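Local coordinates for cellulase IBT99 (Metagenomes, PDB 6WBT), which probably hydrolyses 6-phospho-alpha-glucosides, as a family 4 glycoside hydrolase that holds NAD and manganese at a site occupied here by glucose 6-phosphate, at residues Glu98-Lys103 with Lys425-Asp430; His104-Gln109 with Arg416-Ser421; Gly115-Gly120 with Met410-Asn415. All coordinates share one frame; numbering follows the deposited sequence.

From the N terminus the chain runs through helix 90-103, the loop after it and the start of helix 114-136, and each of these meets a later part in reverse order. Contact 1 joins residues 98-103 to 425-430 and closes the longest loop. Contact 2, loop 104-109 on loop 416-421, nests inside it, and contact 3, residues 115-120 on 410-415, nests inside both. None cross. Two consecutive helices of the NAD-binding Rossmann part thus run alongside two consecutive helices near the C terminus, linker against linker. A hydrogen bond from His-104 to Asp-430 joins contacts 1 and 2; a hydrogen bond between the hydroxyls of Thr-413 and Ser-421 joins contacts 2 and 3.

Contact 1. Residues Glu98-Lys103 with Lys425-Asp430; sequences EQICLK and KKLLDD
Ile-100 and Leu-427 lie alongside each other, pointing opposite ways, where two nearly antiparallel helices pack, one in the Rossmann part of the chain and one close to the C terminus. The axes of the short segments pass 10.2 Å apart, with their N-to-C directions 155° from each other. Ile-100 supplies the projecting group. Its first torsion (chi1 -73°) sets CG2 anti to the backbone N, and this methyl enters the gap between Leu-427 and Asp-430, residues one helical turn apart. There Ile-100 CG2 lies 3.7 Å from Leu-427 CD2 and equally far from Asp-430 CB, the aspartate side chain crossing it at a slant. The other branch reaches further along the partner helix, bringing CD1 against the carbonyl oxygen of Asp-430.

Leu-427 answers with a single methyl. Its CD2 rests on the backbone of the facing helix, 3.9 Å from Cys-101 CA and also against the carbonyl oxygen of Ile-100, while Cys-101 SG touches it loosely from the flank. Beyond the segments Ile-100 also packs on Met-431 and Ala-434, and Leu-427 on Cys-106 and Ile-418, which continues the apolar seam in both directions.

The polar side is the outer one. Asp-430 turns CB to the isoleucine, while its OD2 accepts a hydrogen bond from NE2 of His-104, the residue after Lys-103. The ammonium of Lys-103, an exposed residue, hovers near the same oxygen and would probably steady its negative charge through space. It stays too far for a salt bridge: Lys-103 NZ is 4.2 Å from Asp-430 OD2.

Contact 2. Residues His104-Gln109 with Arg416-Ser421; sequences HGCVGQ and RTIPSS
This is an apolar loop-on-loop contact between two helix linkers: residues 104-109 connect helix 90-103 to helix 114-136, and residues 416-421 connect helix 405-414 to helix 421-434. The chains come nearest at Cys-106 and Thr-417, whose CA atoms are 6.3 Å apart. Thr-417 leads with its methyl: CG2 stands anti to the backbone N, with OG1 at chi1 -63°, an arrangement that puts the methyl, and not OG1, nearest the other loop. It stands in front of the N-H of Val-107, with Thr-417 CG2 3.4 Å from Val-107 N. Thr-417 CG2 is also 3.7 Å from Val-107 CB, with Cys-106 CB close by, and the valine and threonine side chains cross at about a right angle.

Cys-106 covers the next two residues. Its sulfur touches a ring carbon of Pro-419, with Cys-106 SG 3.9 Å from Pro-419 CD, and meets the far methyl of Ile-418 more loosely, with Cys-106 SG 4.2 Å from Ile-418 CD1.

Both linkers are fixed by helix ends. A Schellman motif closes helix 90-103, with Gly-105 as its C-prime residue at a positive phi of 69°; Cys-106 N bonds to Cys-101 O, which delivers the cysteine to the contact. On the other linker Ser-420 is the N-cap of helix 421-434, its OG weakly bonded to Val-423 N. The side chain of Val-107, about 12 Å from the bound glucose 6-phosphate, also packs on Tyr-269 and Ile-276, while Pro-419 touches Asp-274 of the second subunit.

Methyls, a sulfur and a proline ring carry the contact, and the linkers probably hold together by van der Waals contact and burial of apolar groups; the N-H of Val-107 faces a methyl, which cannot accept a hydrogen bond.

Contact 3. Residues Gly115-Gly120 with Met410-Asn415; sequences GGMTYG and MAFTMN. With NAD (nicotinamide-adenine-dinucleotide), chain G.
Met-117, a selenomethionine in this model, lays its terminal methyl over the ring of Phe-412. Met-117 CE stands 3.6 Å from the centroid of the Phe-412 ring and 12° off its normal, a CH-pi contact almost over the centre of the face. Met-117 SE is 4.5 Å from the Phe-412 ring centroid, a Met-aromatic contact at longer range. A bend at the last torsion (chi3 -67°) turns the methyl onto the ring after an extended start. Met-117 SE also lies 3.5 Å from Ala-411 O, and Met-117 CE has Asn-415 CB beside it at 4.1 Å.

At the ring edge comes Thr-118, whose OG1 is 4.0 Å from Phe-412 CZ. That hydroxyl is hydrogen-bonded to Ala-114 O in its own helix, so towards the ring it offers van der Waals contact. With an alanine in place of Phe-412, the Met-117 methyl would probably lose the face it rests on and be freer to turn, with a gap opened beside Thr-118.

Further out, Phe-412 packs on Ala-424 and Leu-428 of helix 421-434, and Met-117 on Cys-392 and Leu-396 of helix 380-402. Asn-415 is held by its OD1, which accepts from Thr-417 N in the turn that follows.

The two short helical segments run nearly antiparallel, at 151° with axes 11.1 Å apart. Tyr-119, next but one to Met-117, leaves helix 114-136 in another direction, and Tyr-119 OH donates a 2.6 Å hydrogen bond to O3D of the nicotinamide ribose of NAD; that oxygen lies at the ring edge, in the tyrosine plane. One helix thus joins the C-terminal helices to the dinucleotide site of a Rossmann-type NAD-binding fold.

Contact 1. Residues Glu98-Lys103 with Lys425-Asp430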
loop_
_atom_site.group_PDB
_atom_site.type_symbol
_atom_site.label_atom_id
_atom_site.label_comp_id
_atom_site.label_asym_id
_atom_site.label_seq_id
_atom_site.Cartn_x
_atom_site.Cartn_y
_atom_site.Cartn_z
ATOM N N GLU A 98 -0.876 -35.050 17.933
ATOM C CA GLU A 98 -2.316 -35.228 17.789
ATOM C C GLU A 98 -2.965 -35.598 19.118
ATOM O O GLU A 98 -4.095 -35.181 19.400
ATOM C CB GLU A 98 -2.608 -36.292 16.731
ATOM C CG GLU A 98 -2.211 -35.888 15.321
ATOM C CD GLU A 98 -2.235 -37.053 14.353
ATOM O OE1 GLU A 98 -1.847 -38.170 14.756
ATOM O OE2 GLU A 98 -2.644 -36.856 13.190
ATOM N N GLN A 99 -2.267 -36.375 19.950
ATOM C CA GLN A 99 -2.844 -36.790 21.225
ATOM C C GLN A 99 -2.894 -35.637 22.219
ATOM O O GLN A 99 -3.846 -35.527 23.001
ATOM C CB GLN A 99 -2.056 -37.964 21.806
ATOM C CG GLN A 99 -2.402 -39.310 21.191
ATOM C CD GLN A 99 -1.685 -40.460 21.870
ATOM O OE1 GLN A 99 -2.251 -41.536 22.056
ATOM N NE2 GLN A 99 -0.430 -40.237 22.242
ATOM N N ILE A 100 -1.879 -34.771 22.210
ATOM C CA ILE A 100 -1.867 -33.636 23.129
ATOM C C ILE A 100 -2.993 -32.665 22.794
ATOM O O ILE A 100 -3.629 -32.097 23.689
ATOM C CB ILE A 100 -0.489 -32.948 23.106
ATOM C CG1 ILE A 100 0.547 -33.811 23.831
ATOM C CG2 ILE A 100 -0.558 -31.563 23.732
ATOM C CD1 ILE A 100 1.923 -33.190 23.894
ATOM N N CYS A 101 -3.271 -32.474 21.502
ATOM C CA CYS A 101 -4.350 -31.578 21.101
ATOM C C CYS A 101 -5.709 -32.131 21.515
ATOM O O CYS A 101 -6.533 -31.412 22.093
ATOM C CB CYS A 101 -4.302 -31.342 19.591
ATOM S SG CYS A 101 -2.818 -30.490 19.012
ATOM N N LEU A 102 -5.963 -33.410 21.226
ATOM C CA LEU A 102 -7.240 -34.013 21.596
ATOM C C LEU A 102 -7.409 -34.086 23.107
ATOM O O LEU A 102 -8.542 -34.092 23.604
ATOM C CB LEU A 102 -7.366 -35.405 20.977
ATOM C CG LEU A 102 -7.338 -35.467 19.448
ATOM C CD1 LEU A 102 -7.497 -36.900 18.965
ATOM C CD2 LEU A 102 -8.413 -34.573 18.851
ATOM N N LYS A 103 -6.302 -34.144 23.852
ATOM C CA LYS A 103 -6.375 -34.083 25.305
ATOM C C LYS A 103 -6.903 -32.740 25.794
ATOM O O LYS A 103 -7.470 -32.670 26.890
ATOM C CB LYS A 103 -4.995 -34.367 25.906
ATOM C CG LYS A 103 -4.966 -34.483 27.421
ATOM C CD LYS A 103 -4.249 -33.301 28.053
ATOM C CE LYS A 103 -4.178 -33.443 29.564
ATOM N NZ LYS A 103 -3.437 -32.315 30.193
ATOM N N LYS A 425 -2.131 -21.504 26.205
ATOM C CA LYS A 425 -0.983 -21.645 27.094
ATOM C C LYS A 425 -0.813 -23.085 27.565
ATOM O O LYS A 425 0.310 -23.600 27.602
ATOM C CB LYS A 425 -1.126 -20.710 28.296
ATOM C CG LYS A 425 0.146 -20.559 29.117
ATOM C CD LYS A 425 -0.144 -19.961 30.486
ATOM C CE LYS A 425 1.137 -19.596 31.219
ATOM N NZ LYS A 425 1.839 -18.458 30.563
ATOM N N LYS A 426 -1.915 -23.744 27.934
ATOM C CA LYS A 426 -1.838 -25.136 28.366
ATOM C C LYS A 426 -1.385 -26.048 27.234
ATOM O O LYS A 426 -0.694 -27.044 27.476
ATOM C CB LYS A 426 -3.192 -25.587 28.915
ATOM C CG LYS A 426 -3.550 -24.958 30.253
ATOM C CD LYS A 426 -5.055 -24.908 30.465
ATOM C CE LYS A 426 -5.683 -26.289 30.395
ATOM N NZ LYS A 426 -7.157 -26.221 30.590
ATOM N N LEU A 427 -1.761 -25.727 25.995
ATOM C CA LEU A 427 -1.285 -26.497 24.852
ATOM C C LEU A 427 0.168 -26.173 24.530
ATOM O O LEU A 427 0.947 -27.075 24.201
ATOM C CB LEU A 427 -2.173 -26.238 23.635
ATOM C CG LEU A 427 -3.283 -27.263 23.393
ATOM C CD1 LEU A 427 -4.274 -26.747 22.368
ATOM C CD2 LEU A 427 -2.686 -28.586 22.940
ATOM N N LEU A 428 0.552 -24.897 24.622
ATOM C CA LEU A 428 1.929 -24.514 24.325
ATOM C C LEU A 428 2.902 -25.162 25.300
ATOM O O LEU A 428 3.894 -25.777 24.889
ATOM C CB LEU A 428 2.072 -22.993 24.354
ATOM C CG LEU A 428 3.479 -22.440 24.120
ATOM C CD1 LEU A 428 3.996 -22.845 22.748
ATOM C CD2 LEU A 428 3.496 -20.928 24.277
ATOM N N ASP A 429 2.632 -25.039 26.603
ATOM C CA ASP A 429 3.508 -25.640 27.603
ATOM C C ASP A 429 3.565 -27.156 27.462
ATOM O O ASP A 429 4.598 -27.767 27.760
ATOM C CB ASP A 429 3.049 -25.252 29.009
ATOM C CG ASP A 429 3.246 -23.777 29.300
ATOM O OD1 ASP A 429 4.150 -23.167 28.692
ATOM O OD2 ASP A 429 2.499 -23.229 30.138
ATOM N N ASP A 430 2.472 -27.779 27.015
ATOM C CA ASP A 430 2.502 -29.211 26.744
ATOM C C ASP A 430 3.410 -29.539 25.566
ATOM O O ASP A 430 4.017 -30.616 25.534
ATOM C CB ASP A 430 1.089 -29.731 26.484
ATOM C CG ASP A 430 0.395 -30.195 27.749
ATOM O OD1 ASP A 430 1.056 -30.846 28.585
ATOM O OD2 ASP A 430 -0.809 -29.909 27.908
#

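Contact 2. Residues His104-Gln109 with Arg416-Ser421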
loop_
_atom_site.group_PDB
_atom_site.type_symbol
_atom_site.label_atom_id
_atom_site.label_comp_id
_atom_site.label_asym_id
_atom_site.label_seq_id
_atom_site.Cartn_x
_atom_site.Cartn_y
_atom_site.Cartn_z
ATOM N N HIS A 104 -6.741 -31.679 25.005
ATOM C CA HIS A 104 -7.259 -30.360 25.342
ATOM C C HIS A 104 -8.499 -29.996 24.535
ATOM O O HIS A 104 -8.907 -28.829 24.538
ATOM C CB HIS A 104 -6.175 -29.298 25.143
ATOM C CG HIS A 104 -5.042 -29.406 26.114
ATOM N ND1 HIS A 104 -5.047 -28.769 27.336
ATOM C CD2 HIS A 104 -3.868 -30.077 26.044
ATOM C CE1 HIS A 104 -3.925 -29.043 27.978
ATOM N NE2 HIS A 104 -3.193 -29.834 27.216
ATOM N N GLY A 105 -9.104 -30.958 23.847
ATOM C CA GLY A 105 -10.312 -30.692 23.084
ATOM C C GLY A 105 -10.112 -29.825 21.860
ATOM O O GLY A 105 -10.989 -29.019 21.528
ATOM N N CYS A 106 -8.979 -29.972 21.177
ATOM C CA CYS A 106 -8.684 -29.201 19.979
ATOM C C CYS A 106 -8.358 -30.148 18.832
ATOM O O CYS A 106 -8.038 -31.321 19.039
ATOM C CB CYS A 106 -7.522 -28.223 20.207
ATOM S SG CYS A 106 -7.843 -26.975 21.475
ATOM N N VAL A 107 -8.446 -29.618 17.613
ATOM C CA VAL A 107 -8.210 -30.419 16.416
ATOM C C VAL A 107 -6.741 -30.815 16.363
ATOM O O VAL A 107 -5.855 -29.962 16.246
ATOM C CB VAL A 107 -8.621 -29.655 15.151
ATOM C CG1 VAL A 107 -8.172 -30.411 13.907
ATOM C CG2 VAL A 107 -10.122 -29.435 15.132
ATOM N N GLY A 108 -6.477 -32.116 16.447
ATOM C CA GLY A 108 -5.127 -32.628 16.330
ATOM C C GLY A 108 -4.825 -33.126 14.933
ATOM O O GLY A 108 -5.092 -34.286 14.607
ATOM N N GLN A 109 -4.273 -32.253 14.096
ATOM C CA GLN A 109 -3.985 -32.572 12.708
ATOM C C GLN A 109 -2.485 -32.481 12.458
ATOM O O GLN A 109 -1.733 -31.903 13.249
ATOM C CB GLN A 109 -4.746 -31.633 11.760
ATOM C CG GLN A 109 -5.213 -32.284 10.463
ATOM C CD GLN A 109 -4.165 -32.238 9.369
ATOM O OE1 GLN A 109 -3.308 -31.356 9.352
ATOM N NE2 GLN A 109 -4.225 -33.196 8.451
ATOM N N ARG A 416 -7.329 -20.358 14.760
ATOM C CA ARG A 416 -8.774 -20.535 14.872
ATOM C C ARG A 416 -9.133 -21.811 15.622
ATOM O O ARG A 416 -10.193 -21.875 16.257
ATOM C CB ARG A 416 -9.415 -20.546 13.483
ATOM C CG ARG A 416 -9.176 -19.282 12.672
ATOM C CD ARG A 416 -9.972 -19.296 11.377
ATOM N NE ARG A 416 -11.411 -19.308 11.622
ATOM C CZ ARG A 416 -12.151 -18.214 11.774
ATOM N NH1 ARG A 416 -11.588 -17.016 11.708
ATOM N NH2 ARG A 416 -13.455 -18.318 11.993
ATOM N N THR A 417 -8.277 -22.833 15.557
ATOM C CA THR A 417 -8.558 -24.081 16.262
ATOM C C THR A 417 -8.569 -23.873 17.771
ATOM O O THR A 417 -9.398 -24.459 18.479
ATOM C CB THR A 417 -7.530 -25.145 15.872
ATOM O OG1 THR A 417 -7.641 -25.431 14.472
ATOM C CG2 THR A 417 -7.748 -26.426 16.664
ATOM N N ILE A 418 -7.672 -23.035 18.277
ATOM C CA ILE A 418 -7.581 -22.766 19.710
ATOM C C ILE A 418 -8.712 -21.824 20.104
ATOM O O ILE A 418 -8.820 -20.721 19.550
ATOM C CB ILE A 418 -6.211 -22.182 20.081
ATOM C CG1 ILE A 418 -5.096 -22.955 19.374
ATOM C CG2 ILE A 418 -6.009 -22.219 21.586
ATOM C CD1 ILE A 418 -5.057 -24.425 19.714
ATOM N N PRO A 419 -9.572 -22.209 21.051
ATOM C CA PRO A 419 -10.724 -21.349 21.368
ATOM C C PRO A 419 -10.353 -20.106 22.157
ATOM O O PRO A 419 -10.874 -19.021 21.868
ATOM C CB PRO A 419 -11.641 -22.284 22.167
ATOM C CG PRO A 419 -10.708 -23.265 22.799
ATOM C CD PRO A 419 -9.586 -23.468 21.816
ATOM N N SER A 420 -9.471 -20.227 23.148
ATOM C CA SER A 420 -9.122 -19.108 24.010
ATOM C C SER A 420 -7.613 -19.061 24.199
ATOM O O SER A 420 -6.891 -20.009 23.878
ATOM C CB SER A 420 -9.821 -19.206 25.372
ATOM O OG SER A 420 -9.398 -20.358 26.078
ATOM N N SER A 421 -7.139 -17.932 24.734
ATOM C CA SER A 421 -5.720 -17.800 25.049
ATOM C C SER A 421 -5.324 -18.692 26.217
ATOM O O SER A 421 -4.157 -19.089 26.324
ATOM C CB SER A 421 -5.383 -16.340 25.355
ATOM O OG SER A 421 -4.008 -16.184 25.658
#

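Contact 3. Residues Gly115-Gly120 with Met410-Asn415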
loop_
_atom_site.group_PDB
_atom_site.type_symbol
_atom_site.label_atom_id
_atom_site.label_comp_id
_atom_site.label_asym_id
_atom_site.label_seq_id
_atom_site.Cartn_x
_atom_site.Cartn_y
_atom_site.Cartn_z
ATOM N N GLY A 115 -1.187 -28.986 16.441
ATOM C CA GLY A 115 -0.311 -30.054 15.994
ATOM C C GLY A 115 0.544 -29.657 14.808
ATOM O O GLY A 115 1.681 -30.112 14.678
ATOM N N GLY A 116 0.015 -28.811 13.934
ATOM C CA GLY A 116 0.756 -28.333 12.786
ATOM C C GLY A 116 1.793 -27.293 13.151
ATOM O O GLY A 116 2.900 -27.293 12.605
HETATM N N MSE A 117 1.438 -26.388 14.058
HETATM C CA MSE A 117 2.373 -25.380 14.542
HETATM C C MSE A 117 3.526 -26.031 15.295
HETATM O O MSE A 117 4.673 -25.592 15.198
HETATM C CB MSE A 117 1.655 -24.373 15.445
HETATM C CG MSE A 117 0.649 -23.501 14.719
HETATM SE SE MSE A 117 -0.091 -22.100 15.850
HETATM C CE MSE A 117 -1.084 -23.207 17.107
ATOM N N THR A 118 3.208 -27.084 16.053
ATOM C CA THR A 118 4.248 -27.839 16.745
ATOM C C THR A 118 5.144 -28.563 15.750
ATOM O O THR A 118 6.375 -28.539 15.872
ATOM C CB THR A 118 3.613 -28.833 17.719
ATOM O OG1 THR A 118 2.793 -28.123 18.656
ATOM C CG2 THR A 118 4.684 -29.605 18.467
ATOM N N TYR A 119 4.539 -29.218 14.757
ATOM C CA TYR A 119 5.313 -29.844 13.691
ATOM C C TYR A 119 6.120 -28.813 12.912
ATOM O O TYR A 119 7.216 -29.116 12.429
ATOM C CB TYR A 119 4.372 -30.612 12.762
ATOM C CG TYR A 119 5.049 -31.403 11.664
ATOM C CD1 TYR A 119 6.322 -31.932 11.834
ATOM C CD2 TYR A 119 4.407 -31.620 10.452
ATOM C CE1 TYR A 119 6.937 -32.652 10.826
ATOM C CE2 TYR A 119 5.012 -32.337 9.441
ATOM C CZ TYR A 119 6.276 -32.851 9.632
ATOM O OH TYR A 119 6.876 -33.565 8.622
ATOM N N GLY A 120 5.603 -27.588 12.794
ATOM C CA GLY A 120 6.314 -26.565 12.047
ATOM C C GLY A 120 7.607 -26.133 12.711
ATOM O O GLY A 120 8.638 -25.992 12.048
HETATM N N MSE A 410 1.398 -16.066 21.423
HETATM C CA MSE A 410 0.642 -15.233 20.499
HETATM C C MSE A 410 0.260 -16.014 19.247
HETATM O O MSE A 410 -0.798 -15.791 18.661
HETATM C CB MSE A 410 1.447 -13.989 20.122
HETATM C CG MSE A 410 1.535 -12.948 21.225
HETATM SE SE MSE A 410 2.669 -11.436 20.750
HETATM C CE MSE A 410 2.191 -10.232 22.206
ATOM N N ALA A 411 1.136 -16.938 18.844
ATOM C CA ALA A 411 0.853 -17.761 17.674
ATOM C C ALA A 411 -0.263 -18.759 17.957
ATOM O O ALA A 411 -1.121 -19.001 17.100
ATOM C CB ALA A 411 2.120 -18.485 17.221
ATOM N N PHE A 412 -0.270 -19.347 19.155
ATOM C CA PHE A 412 -1.310 -20.310 19.499
ATOM C C PHE A 412 -2.639 -19.618 19.773
ATOM O O PHE A 412 -3.702 -20.141 19.418
ATOM C CB PHE A 412 -0.873 -21.144 20.704
ATOM C CG PHE A 412 0.064 -22.269 20.358
ATOM C CD1 PHE A 412 1.316 -22.008 19.826
ATOM C CD2 PHE A 412 -0.306 -23.586 20.573
ATOM C CE1 PHE A 412 2.179 -23.040 19.507
ATOM C CE2 PHE A 412 0.554 -24.622 20.258
ATOM C CZ PHE A 412 1.798 -24.349 19.724
ATOM N N THR A 413 -2.603 -18.438 20.400
ATOM C CA THR A 413 -3.835 -17.699 20.655
ATOM C C THR A 413 -4.506 -17.263 19.357
ATOM O O THR A 413 -5.740 -17.239 19.273
ATOM C CB THR A 413 -3.539 -16.482 21.537
ATOM O OG1 THR A 413 -2.977 -16.915 22.783
ATOM C CG2 THR A 413 -4.808 -15.686 21.810
HETATM N N MSE A 414 -3.719 -16.943 18.337
HETATM C CA MSE A 414 -4.243 -16.436 17.072
HETATM C C MSE A 414 -4.992 -17.498 16.266
HETATM O O MSE A 414 -5.932 -17.182 15.535
HETATM C CB MSE A 414 -3.099 -15.864 16.228
HETATM C CG MSE A 414 -3.537 -15.228 14.920
HETATM SE SE MSE A 414 -4.492 -13.552 15.178
HETATM C CE MSE A 414 -3.059 -12.536 16.021
ATOM N N ASN A 415 -4.574 -18.754 16.409
ATOM C CA ASN A 415 -5.109 -19.823 15.575
ATOM C C ASN A 415 -6.598 -20.024 15.828
ATOM O O ASN A 415 -7.081 -19.885 16.956
ATOM C CB ASN A 415 -4.349 -21.124 15.834
ATOM C CG ASN A 415 -4.559 -22.149 14.738
ATOM O OD1 ASN A 415 -5.551 -22.877 14.734
ATOM N ND2 ASN A 415 -3.621 -22.212 13.800
HETATM P PA NAD G . 8.254 -40.714 7.444
HETATM O O1A NAD G . 8.257 -40.390 8.901
HETATM O O2A NAD G . 7.757 -42.058 7.025
HETATM O O5B NAD G . 9.732 -40.483 6.858
HETATM C C5B NAD G . 10.377 -39.192 7.037
HETATM C C4B NAD G . 11.871 -39.359 6.900
HETATM O O4B NAD G . 12.530 -38.086 7.136
HETATM C C3B NAD G . 12.532 -40.351 7.872
HETATM O O3B NAD G . 13.386 -41.229 7.150
HETATM C C2B NAD G . 13.356 -39.439 8.787
HETATM O O2B NAD G . 14.452 -40.078 9.405
HETATM C C1B NAD G . 13.743 -38.350 7.798
HETATM N N9A NAD G . 14.234 -37.124 8.417
HETATM C C8A NAD G . 13.793 -36.561 9.588
HETATM N N7A NAD G . 14.425 -35.460 9.908
HETATM C C5A NAD G . 15.352 -35.287 8.891
HETATM C C6A NAD G . 16.328 -34.299 8.660
HETATM N N6A NAD G . 16.539 -33.265 9.469
HETATM N N1A NAD G . 17.093 -34.425 7.549
HETATM C C2A NAD G . 16.876 -35.469 6.740
HETATM N N3A NAD G . 15.990 -36.454 6.856
HETATM C C4A NAD G . 15.247 -36.308 7.965
HETATM O O3 NAD G . 7.412 -39.594 6.665
HETATM P PN NAD G . 6.322 -39.682 5.491
HETATM O O1N NAD G . 6.884 -40.487 4.366
HETATM O O2N NAD G . 5.012 -40.093 6.076
HETATM O O5D NAD G . 6.249 -38.142 5.056
HETATM C C5D NAD G . 7.488 -37.481 4.700
HETATM C C4D NAD G . 7.244 -35.997 4.584
HETATM O O4D NAD G . 6.451 -35.739 3.403
HETATM C C3D NAD G . 6.461 -35.357 5.740
HETATM O O3D NAD G . 7.082 -34.138 6.122
HETATM C C2D NAD G . 5.103 -35.105 5.075
HETATM O O2D NAD G . 4.291 -34.145 5.731
HETATM C C1D NAD G . 5.557 -34.676 3.686
HETATM N N1N NAD G . 4.448 -34.701 2.691
HETATM C C2N NAD G . 3.908 -33.524 2.245
HETATM C C3N NAD G . 2.858 -33.526 1.339
HETATM C C7N NAD G . 2.347 -32.196 0.846
HETATM O O7N NAD G . 1.150 -32.058 0.615
HETATM N N7N NAD G . 3.235 -31.232 0.646
HETATM C C4N NAD G . 2.336 -34.744 0.913
HETATM C C5N NAD G . 2.912 -35.920 1.342
HETATM C C6N NAD G . 3.967 -35.878 2.227
#